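Local structure of uncharacterized protein (Mannheimia succiniciproducens, 3KG4) at residues 5-16 / 111-122; 53-61 / 210-218. The protein is a Cas5d endoribonuclease that processes CRISPR precursor RNA without needing a metal cofactor, as part of an adaptive immune system against mobile genetic elements. All blocks are in the same frame, centred on the assembly; numbering follows the deposited sequence.

Contact 1: residues 5-16 / 111-122; sequences NRIRLHIWGDYA and LKDVAYVIEAHA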
# COMPACT_ATOMS: atom_id res chain seq x y z
N ASN A 5 -10.29 9.79 -11.54
CA ASN A 5 -9.04 9.83 -10.78
C ASN A 5 -9.09 8.89 -9.56
O ASN A 5 -9.21 9.34 -8.43
CB ASN A 5 -8.74 11.26 -10.35
CG ASN A 5 -7.38 11.41 -9.66
OD1 ASN A 5 -6.52 10.50 -9.72
ND2 ASN A 5 -7.20 12.53 -8.99
N ARG A 6 -9.05 7.60 -9.80
CA ARG A 6 -9.04 6.62 -8.74
C ARG A 6 -8.54 5.30 -9.28
O ARG A 6 -9.00 4.84 -10.33
CB ARG A 6 -10.45 6.41 -8.18
CG ARG A 6 -10.48 5.47 -6.96
CD ARG A 6 -11.88 5.29 -6.40
NE ARG A 6 -12.63 4.24 -7.11
CZ ARG A 6 -13.88 3.89 -6.82
NH1 ARG A 6 -14.56 4.50 -5.85
NH2 ARG A 6 -14.47 2.94 -7.51
N ILE A 7 -7.61 4.67 -8.57
CA ILE A 7 -7.22 3.31 -8.90
C ILE A 7 -7.42 2.39 -7.71
O ILE A 7 -7.39 2.83 -6.56
CB ILE A 7 -5.74 3.25 -9.37
CG1 ILE A 7 -4.76 3.55 -8.26
CG2 ILE A 7 -5.51 4.21 -10.54
CD1 ILE A 7 -4.55 2.42 -7.23
N ARG A 8 -7.62 1.12 -8.03
CA ARG A 8 -7.61 0.02 -7.08
C ARG A 8 -6.66 -1.06 -7.58
O ARG A 8 -6.77 -1.54 -8.75
CB ARG A 8 -9.00 -0.57 -6.90
CG ARG A 8 -9.96 0.34 -6.18
CD ARG A 8 -11.36 -0.21 -6.25
NE ARG A 8 -12.24 0.48 -5.32
CZ ARG A 8 -13.54 0.25 -5.23
NH1 ARG A 8 -14.14 -0.65 -6.03
NH2 ARG A 8 -14.25 0.91 -4.33
N LEU A 9 -5.74 -1.44 -6.71
CA LEU A 9 -4.73 -2.45 -7.00
C LEU A 9 -4.81 -3.54 -5.94
O LEU A 9 -4.69 -3.29 -4.73
CB LEU A 9 -3.31 -1.82 -7.06
CG LEU A 9 -2.17 -2.74 -7.55
CD1 LEU A 9 -2.24 -2.97 -9.09
CD2 LEU A 9 -0.79 -2.18 -7.13
N HIS A 10 -5.02 -4.76 -6.41
CA HIS A 10 -4.97 -5.95 -5.59
C HIS A 10 -3.52 -6.39 -5.48
O HIS A 10 -2.80 -6.49 -6.50
CB HIS A 10 -5.82 -7.05 -6.26
CG HIS A 10 -5.93 -8.32 -5.46
ND1 HIS A 10 -6.15 -9.54 -6.05
CD2 HIS A 10 -5.81 -8.55 -4.13
CE1 HIS A 10 -6.21 -10.47 -5.11
NE2 HIS A 10 -6.03 -9.90 -3.94
N ILE A 11 -3.03 -6.54 -4.25
CA ILE A 11 -1.65 -7.01 -4.02
C ILE A 11 -1.64 -8.16 -3.04
O ILE A 11 -2.48 -8.23 -2.15
CB ILE A 11 -0.71 -5.85 -3.54
CG1 ILE A 11 -1.16 -5.29 -2.16
CG2 ILE A 11 -0.65 -4.77 -4.61
CD1 ILE A 11 -0.22 -4.19 -1.56
N TRP A 12 -0.71 -9.10 -3.23
CA TRP A 12 -0.57 -10.19 -2.31
C TRP A 12 0.86 -10.73 -2.30
O TRP A 12 1.68 -10.42 -3.17
CB TRP A 12 -1.56 -11.29 -2.65
CG TRP A 12 -1.33 -11.87 -3.99
CD1 TRP A 12 -0.60 -12.99 -4.27
CD2 TRP A 12 -1.80 -11.37 -5.27
NE1 TRP A 12 -0.59 -13.23 -5.65
CE2 TRP A 12 -1.32 -12.25 -6.27
CE3 TRP A 12 -2.56 -10.27 -5.66
CZ2 TRP A 12 -1.59 -12.07 -7.64
CZ3 TRP A 12 -2.84 -10.09 -7.03
CH2 TRP A 12 -2.36 -11.00 -8.00
N GLY A 13 1.14 -11.57 -1.31
CA GLY A 13 2.48 -12.13 -1.13
C GLY A 13 2.48 -13.14 -0.01
O GLY A 13 1.67 -13.07 0.89
N ASP A 14 3.41 -14.09 -0.07
CA ASP A 14 3.50 -15.09 0.98
C ASP A 14 4.05 -14.48 2.26
O ASP A 14 3.75 -14.96 3.33
CB ASP A 14 4.41 -16.25 0.56
CG ASP A 14 3.78 -17.14 -0.54
OD1 ASP A 14 2.58 -16.98 -0.86
OD2 ASP A 14 4.52 -18.00 -1.07
N TYR A 15 4.90 -13.47 2.12
CA TYR A 15 5.52 -12.71 3.23
C TYR A 15 5.54 -11.20 3.02
O TYR A 15 5.56 -10.69 1.87
CB TYR A 15 6.95 -13.18 3.44
CG TYR A 15 7.08 -14.62 3.77
CD1 TYR A 15 6.77 -15.09 5.05
CD2 TYR A 15 7.49 -15.55 2.80
CE1 TYR A 15 6.89 -16.43 5.36
CE2 TYR A 15 7.60 -16.89 3.11
CZ TYR A 15 7.31 -17.33 4.39
OH TYR A 15 7.43 -18.65 4.69
N ALA A 16 5.54 -10.45 4.13
CA ALA A 16 5.66 -8.99 4.09
C ALA A 16 6.35 -8.51 5.35
O ALA A 16 6.19 -9.08 6.41
CB ALA A 16 4.29 -8.29 3.97
N LEU A 111 5.04 -10.61 8.47
CA LEU A 111 3.70 -11.08 8.17
C LEU A 111 3.79 -12.24 7.24
O LEU A 111 4.69 -12.30 6.38
CB LEU A 111 2.87 -9.96 7.53
CG LEU A 111 2.49 -8.81 8.48
CD1 LEU A 111 2.07 -7.59 7.65
CD2 LEU A 111 1.37 -9.22 9.50
N LYS A 112 2.84 -13.15 7.38
CA LYS A 112 2.72 -14.27 6.49
C LYS A 112 1.37 -14.23 5.76
O LYS A 112 0.34 -13.98 6.39
CB LYS A 112 2.87 -15.56 7.29
CG LYS A 112 2.78 -16.81 6.51
CD LYS A 112 2.95 -18.03 7.42
CE LYS A 112 3.16 -19.28 6.59
NZ LYS A 112 4.57 -19.31 6.09
N ASP A 113 1.40 -14.51 4.46
CA ASP A 113 0.21 -14.73 3.62
C ASP A 113 -0.74 -13.53 3.64
O ASP A 113 -1.83 -13.57 4.20
CB ASP A 113 -0.54 -15.99 4.03
CG ASP A 113 0.26 -17.26 3.76
OD1 ASP A 113 0.96 -17.37 2.71
OD2 ASP A 113 0.14 -18.18 4.60
N VAL A 114 -0.29 -12.45 3.03
CA VAL A 114 -1.00 -11.21 3.07
C VAL A 114 -1.66 -10.96 1.72
O VAL A 114 -1.17 -11.43 0.68
CB VAL A 114 -0.07 -9.99 3.34
CG1 VAL A 114 0.63 -10.11 4.67
CG2 VAL A 114 0.97 -9.82 2.23
N ALA A 115 -2.72 -10.16 1.75
CA ALA A 115 -3.32 -9.59 0.56
C ALA A 115 -4.10 -8.35 0.92
O ALA A 115 -4.84 -8.31 1.92
CB ALA A 115 -4.23 -10.61 -0.11
N TYR A 116 -3.96 -7.34 0.07
CA TYR A 116 -4.63 -6.08 0.27
C TYR A 116 -5.26 -5.57 -1.03
O TYR A 116 -4.85 -5.99 -2.11
CB TYR A 116 -3.67 -5.01 0.78
CG TYR A 116 -2.78 -5.47 1.92
CD1 TYR A 116 -3.23 -5.44 3.25
CD2 TYR A 116 -1.49 -5.94 1.69
CE1 TYR A 116 -2.43 -5.87 4.26
CE2 TYR A 116 -0.69 -6.38 2.75
CZ TYR A 116 -1.16 -6.31 4.02
OH TYR A 116 -0.39 -6.76 5.08
N VAL A 117 -6.17 -4.63 -0.88
CA VAL A 117 -6.48 -3.69 -1.96
C VAL A 117 -6.05 -2.32 -1.52
O VAL A 117 -6.35 -1.86 -0.39
CB VAL A 117 -8.00 -3.66 -2.33
CG1 VAL A 117 -8.23 -2.70 -3.50
CG2 VAL A 117 -8.41 -5.05 -2.72
N ILE A 118 -5.33 -1.66 -2.43
CA ILE A 118 -4.92 -0.27 -2.27
C ILE A 118 -5.78 0.60 -3.15
O ILE A 118 -5.85 0.38 -4.38
CB ILE A 118 -3.47 -0.09 -2.73
CG1 ILE A 118 -2.55 -1.05 -1.98
CG2 ILE A 118 -3.06 1.38 -2.63
CD1 ILE A 118 -2.73 -1.02 -0.45
N GLU A 119 -6.45 1.56 -2.52
CA GLU A 119 -7.28 2.50 -3.23
C GLU A 119 -6.62 3.86 -3.12
O GLU A 119 -6.32 4.29 -2.02
CB GLU A 119 -8.67 2.53 -2.62
CG GLU A 119 -9.66 3.32 -3.40
CD GLU A 119 -11.10 3.08 -2.87
OE1 GLU A 119 -11.59 1.94 -2.90
OE2 GLU A 119 -11.73 4.07 -2.45
N ALA A 120 -6.41 4.52 -4.26
CA ALA A 120 -5.57 5.70 -4.36
C ALA A 120 -6.03 6.62 -5.48
O ALA A 120 -6.75 6.17 -6.41
CB ALA A 120 -4.05 5.28 -4.62
N HIS A 121 -5.58 7.86 -5.43
CA HIS A 121 -5.73 8.77 -6.55
C HIS A 121 -4.42 9.54 -6.77
O HIS A 121 -3.49 9.49 -5.93
CB HIS A 121 -6.92 9.72 -6.30
CG HIS A 121 -6.71 10.67 -5.18
ND1 HIS A 121 -6.97 10.36 -3.86
CD2 HIS A 121 -6.27 11.95 -5.17
CE1 HIS A 121 -6.68 11.40 -3.10
NE2 HIS A 121 -6.24 12.37 -3.88
N ALA A 122 -4.34 10.23 -7.90
CA ALA A 122 -3.17 11.05 -8.24
C ALA A 122 -3.43 12.54 -7.96
O ALA A 122 -4.55 13.01 -8.12
CB ALA A 122 -2.78 10.83 -9.74
O HOH W 1 -14.20 3.33 -2.44
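Glu119 OE1 is gripped side-on by Arg8: Arg8 NE lies 2.9 Å from Glu119 OE1, and Arg8 NH2 lies 3.2 Å from Glu119 OE1. The two side chains run alongside each other on one face of the sheet. OE1 lies close to the guanidinium plane, yet both nitrogens reach it from above the same face of the carboxylate. Tyr59 OH on the next strand is a further hydrogen-bond partner of OE1, and water 1 links Arg8 NH2 to Glu119 OE2, which lies 2.6 Å from the water. The Arg6 guanidinium lies over a face of that of Arg8, the two gathering round the Glu119 carboxylate.

Beyond Arg6, Asn5 closes a two-bond ring with the backbone of Ala122: OD1 accepts from Ala122 N at 2.9 Å, while ND2 gives to Ala122 O at 2.8 Å, in the amide plane. CG stands anti to the backbone N (chi1 -175°), which carries the amide across to the partner strand. On the face away from Arg8, Ile11 CD1 meets Ile118 CG1 at 3.9 Å and also touches Tyr116 CD2; Ile11 packs on Ile41 of helix 35-45 as well. Back on the Arg8 face, His10 turns its ring edge to Tyr116 O, CD2 at 3.4 Å, and Trp12 CE3 covers one face of that ring.

Both segments turn a corner at Asp14 and Asp113, where Asp113 N bonds Asp14 O at 2.6 Å; pairing resumes with Tyr15 opposite Lys112, in a second, smaller sheet. Strands 7-13 and 114-122 thus form a regular antiparallel pair within the seven-stranded sheet of this Cas5-family protein, helices packed on its apolar face.

Contact 2: residues 53-61 / 210-218; sequences WVIDKIYVL and LKNGVIDVP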
# COMPACT_ATOMS: atom_id res chain seq x y z
N TRP A 53 1.13 9.88 -5.83
CA TRP A 53 0.05 8.98 -5.49
C TRP A 53 -0.39 9.23 -4.06
O TRP A 53 0.44 9.26 -3.13
CB TRP A 53 0.48 7.54 -5.62
CG TRP A 53 0.70 7.11 -6.99
CD1 TRP A 53 1.88 6.74 -7.55
CD2 TRP A 53 -0.30 6.97 -8.00
NE1 TRP A 53 1.67 6.35 -8.86
CE2 TRP A 53 0.34 6.52 -9.16
CE3 TRP A 53 -1.68 7.19 -8.03
CZ2 TRP A 53 -0.34 6.29 -10.36
CZ3 TRP A 53 -2.36 7.00 -9.22
CH2 TRP A 53 -1.70 6.52 -10.35
N VAL A 54 -1.69 9.40 -3.87
CA VAL A 54 -2.22 9.61 -2.51
C VAL A 54 -3.07 8.39 -2.12
O VAL A 54 -4.03 8.07 -2.81
CB VAL A 54 -3.03 10.92 -2.47
CG1 VAL A 54 -3.74 11.11 -1.09
CG2 VAL A 54 -2.11 12.09 -2.80
N ILE A 55 -2.73 7.72 -1.00
CA ILE A 55 -3.44 6.52 -0.58
C ILE A 55 -4.72 6.97 0.14
O ILE A 55 -4.67 7.81 1.05
CB ILE A 55 -2.61 5.62 0.33
CG1 ILE A 55 -1.25 5.30 -0.31
CG2 ILE A 55 -3.30 4.27 0.58
CD1 ILE A 55 -1.33 4.72 -1.70
N ASP A 56 -5.84 6.39 -0.27
CA ASP A 56 -7.15 6.71 0.33
C ASP A 56 -7.65 5.60 1.25
O ASP A 56 -8.18 5.86 2.35
CB ASP A 56 -8.17 6.99 -0.76
CG ASP A 56 -7.78 8.17 -1.61
OD1 ASP A 56 -7.53 9.24 -1.04
OD2 ASP A 56 -7.68 8.00 -2.85
N LYS A 57 -7.57 4.37 0.80
CA LYS A 57 -8.06 3.25 1.60
C LYS A 57 -7.11 2.07 1.46
O LYS A 57 -6.56 1.84 0.40
CB LYS A 57 -9.48 2.84 1.17
CG LYS A 57 -10.57 3.92 1.38
CD LYS A 57 -11.91 3.42 0.89
CE LYS A 57 -13.10 4.37 1.24
NZ LYS A 57 -14.30 3.72 0.57
N ILE A 58 -6.97 1.29 2.51
CA ILE A 58 -6.30 0.01 2.45
C ILE A 58 -7.28 -1.04 2.94
O ILE A 58 -7.67 -1.02 4.10
CB ILE A 58 -5.01 -0.01 3.37
CG1 ILE A 58 -3.99 1.04 2.89
CG2 ILE A 58 -4.46 -1.40 3.45
CD1 ILE A 58 -2.95 1.45 3.97
N TYR A 59 -7.65 -1.96 2.05
CA TYR A 59 -8.47 -3.10 2.41
C TYR A 59 -7.59 -4.26 2.80
O TYR A 59 -6.73 -4.68 2.03
CB TYR A 59 -9.31 -3.55 1.22
CG TYR A 59 -10.27 -2.53 0.69
CD1 TYR A 59 -11.63 -2.59 1.01
CD2 TYR A 59 -9.83 -1.50 -0.13
CE1 TYR A 59 -12.52 -1.64 0.46
CE2 TYR A 59 -10.68 -0.56 -0.63
CZ TYR A 59 -12.03 -0.64 -0.37
OH TYR A 59 -12.84 0.33 -0.94
N VAL A 60 -7.83 -4.81 3.99
CA VAL A 60 -7.04 -5.91 4.52
C VAL A 60 -7.84 -7.18 4.39
O VAL A 60 -8.88 -7.32 5.05
CB VAL A 60 -6.70 -5.72 6.01
CG1 VAL A 60 -5.90 -6.89 6.50
CG2 VAL A 60 -5.95 -4.45 6.20
N LEU A 61 -7.33 -8.11 3.59
CA LEU A 61 -8.11 -9.27 3.11
C LEU A 61 -7.86 -10.56 3.88
O LEU A 61 -8.72 -11.44 3.91
CB LEU A 61 -7.80 -9.52 1.63
CG LEU A 61 -8.06 -8.34 0.71
CD1 LEU A 61 -7.74 -8.71 -0.74
CD2 LEU A 61 -9.51 -7.89 0.87
N LEU A 210 -8.89 -0.24 11.50
CA LEU A 210 -9.55 -1.17 10.60
C LEU A 210 -11.05 -1.13 10.93
O LEU A 210 -11.45 -1.45 12.04
CB LEU A 210 -8.97 -2.55 10.87
CG LEU A 210 -8.94 -3.67 9.89
CD1 LEU A 210 -8.70 -3.25 8.39
CD2 LEU A 210 -7.87 -4.61 10.39
N LYS A 211 -11.86 -0.68 10.00
CA LYS A 211 -13.32 -0.65 10.21
C LYS A 211 -13.95 -1.43 9.08
O LYS A 211 -13.81 -1.07 7.91
CB LYS A 211 -13.87 0.76 10.22
CG LYS A 211 -13.33 1.64 11.29
CD LYS A 211 -13.86 3.09 11.18
CE LYS A 211 -15.28 3.24 11.79
NZ LYS A 211 -15.79 4.69 11.81
N ASN A 212 -14.59 -2.53 9.43
CA ASN A 212 -15.12 -3.46 8.45
C ASN A 212 -14.12 -3.77 7.34
O ASN A 212 -14.43 -3.69 6.16
CB ASN A 212 -16.42 -2.91 7.90
CG ASN A 212 -17.48 -2.83 8.98
OD1 ASN A 212 -17.66 -3.79 9.73
ND2 ASN A 212 -18.11 -1.69 9.12
N GLY A 213 -12.94 -4.17 7.76
CA GLY A 213 -11.89 -4.63 6.89
C GLY A 213 -11.15 -3.54 6.15
O GLY A 213 -10.29 -3.87 5.32
N VAL A 214 -11.46 -2.28 6.41
CA VAL A 214 -10.89 -1.16 5.67
C VAL A 214 -10.27 -0.10 6.58
O VAL A 214 -10.84 0.28 7.62
CB VAL A 214 -11.94 -0.43 4.76
CG1 VAL A 214 -11.28 0.68 3.90
CG2 VAL A 214 -12.68 -1.39 3.88
N ILE A 215 -9.10 0.38 6.17
CA ILE A 215 -8.40 1.46 6.81
C ILE A 215 -8.51 2.68 5.95
O ILE A 215 -8.01 2.70 4.80
CB ILE A 215 -6.92 1.15 7.03
CG1 ILE A 215 -6.76 -0.14 7.78
CG2 ILE A 215 -6.21 2.34 7.79
CD1 ILE A 215 -5.34 -0.74 7.77
N ASP A 216 -9.18 3.71 6.48
CA ASP A 216 -9.21 4.98 5.79
C ASP A 216 -7.96 5.78 6.17
O ASP A 216 -7.58 5.89 7.34
CB ASP A 216 -10.57 5.72 5.97
CG ASP A 216 -11.71 5.15 4.98
OD1 ASP A 216 -12.19 5.85 4.07
OD2 ASP A 216 -12.10 3.96 5.10
N VAL A 217 -7.27 6.28 5.14
CA VAL A 217 -6.02 6.97 5.34
C VAL A 217 -6.26 8.46 5.21
O VAL A 217 -6.71 8.95 4.15
CB VAL A 217 -4.96 6.51 4.29
CG1 VAL A 217 -3.65 7.29 4.49
CG2 VAL A 217 -4.74 5.02 4.41
N PRO A 218 -5.98 9.22 6.29
CA PRO A 218 -6.30 10.63 6.23
C PRO A 218 -5.29 11.37 5.36
O PRO A 218 -4.17 10.84 5.15
CB PRO A 218 -6.21 11.06 7.69
CG PRO A 218 -5.13 10.21 8.26
CD PRO A 218 -5.36 8.85 7.59
O HOH W 2 -5.49 9.99 2.11
O HOH W 3 -2.82 10.37 2.33
O HOH W 4 -9.59 8.26 3.30
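Val217 N and Ile58 N each give a backbone hydrogen bond across the contact, to Asp56 O and Ile215 O. Ile215 N returns one to Ile58 O, and Val60 N reaches Gly213 O at 3.0 Å, where the type I' turn from Lys211 to Val214 leads into the short strand 214-216. Water 4 adds a bridge at the other end, between Asp56 O, 2.9 Å from it, and Val217 O.

Apolar contacts lie on both faces. Tyr59 and Val214 run side by side: CG2 of Val214 presses on Tyr59 CD1 at 3.3 Å, and its CG1 sits over the centre of one ring face, 4.3 Å above the plane. Tyr59 OH is held by Glu119. On the other face Val60 CG2 meets Leu210 CD1 at 3.7 Å, nearly at right angles, and also borders Ile215 CD1. Val217 points toward strand 53-60, its CG2 touching Ile58 CD1 at 4.0 Å.

Charge plays a looser part. Lys57 lies alongside Asp216, and its extended chain carries NZ past the carboxylate, leaving Lys57 CE 3.3 Å from Asp216 OD1 while Lys57 NZ is 4.6 Å from Asp216 OD1, beyond a salt bridge. NZ also forms a weak, long ion pair with Glu119.

Backbone bonds and branched apolar side chains therefore join strand 53-60 to the C-terminal hairpin, while the Lys57–Asp216 charges probably contribute only a long-range attraction.

The two contacts are strand pairings in one antiparallel sheet, separated by the pairing of 114-124 with 51-60: contact 1 supplies 114-122 and contact 2 supplies 53-60, its immediate neighbour, with centres about 10 Å apart. Their segments alternate along the chain. Between them His121 ND1 lies 2.7 Å from Asp56 OD2, a probable hydrogen bond, and His121 O lies 2.7 Å from Val54 N. Asp56 and Lys57 both face Glu119 in a classic beta bulge. Glu119 therefore joins the contacts by side chain as well as backbone, meeting Arg8 within contact 1 and Tyr59 from contact 2, with Lys57 only a weak, long ion pair. No RNA is bound in this single-chain assembly.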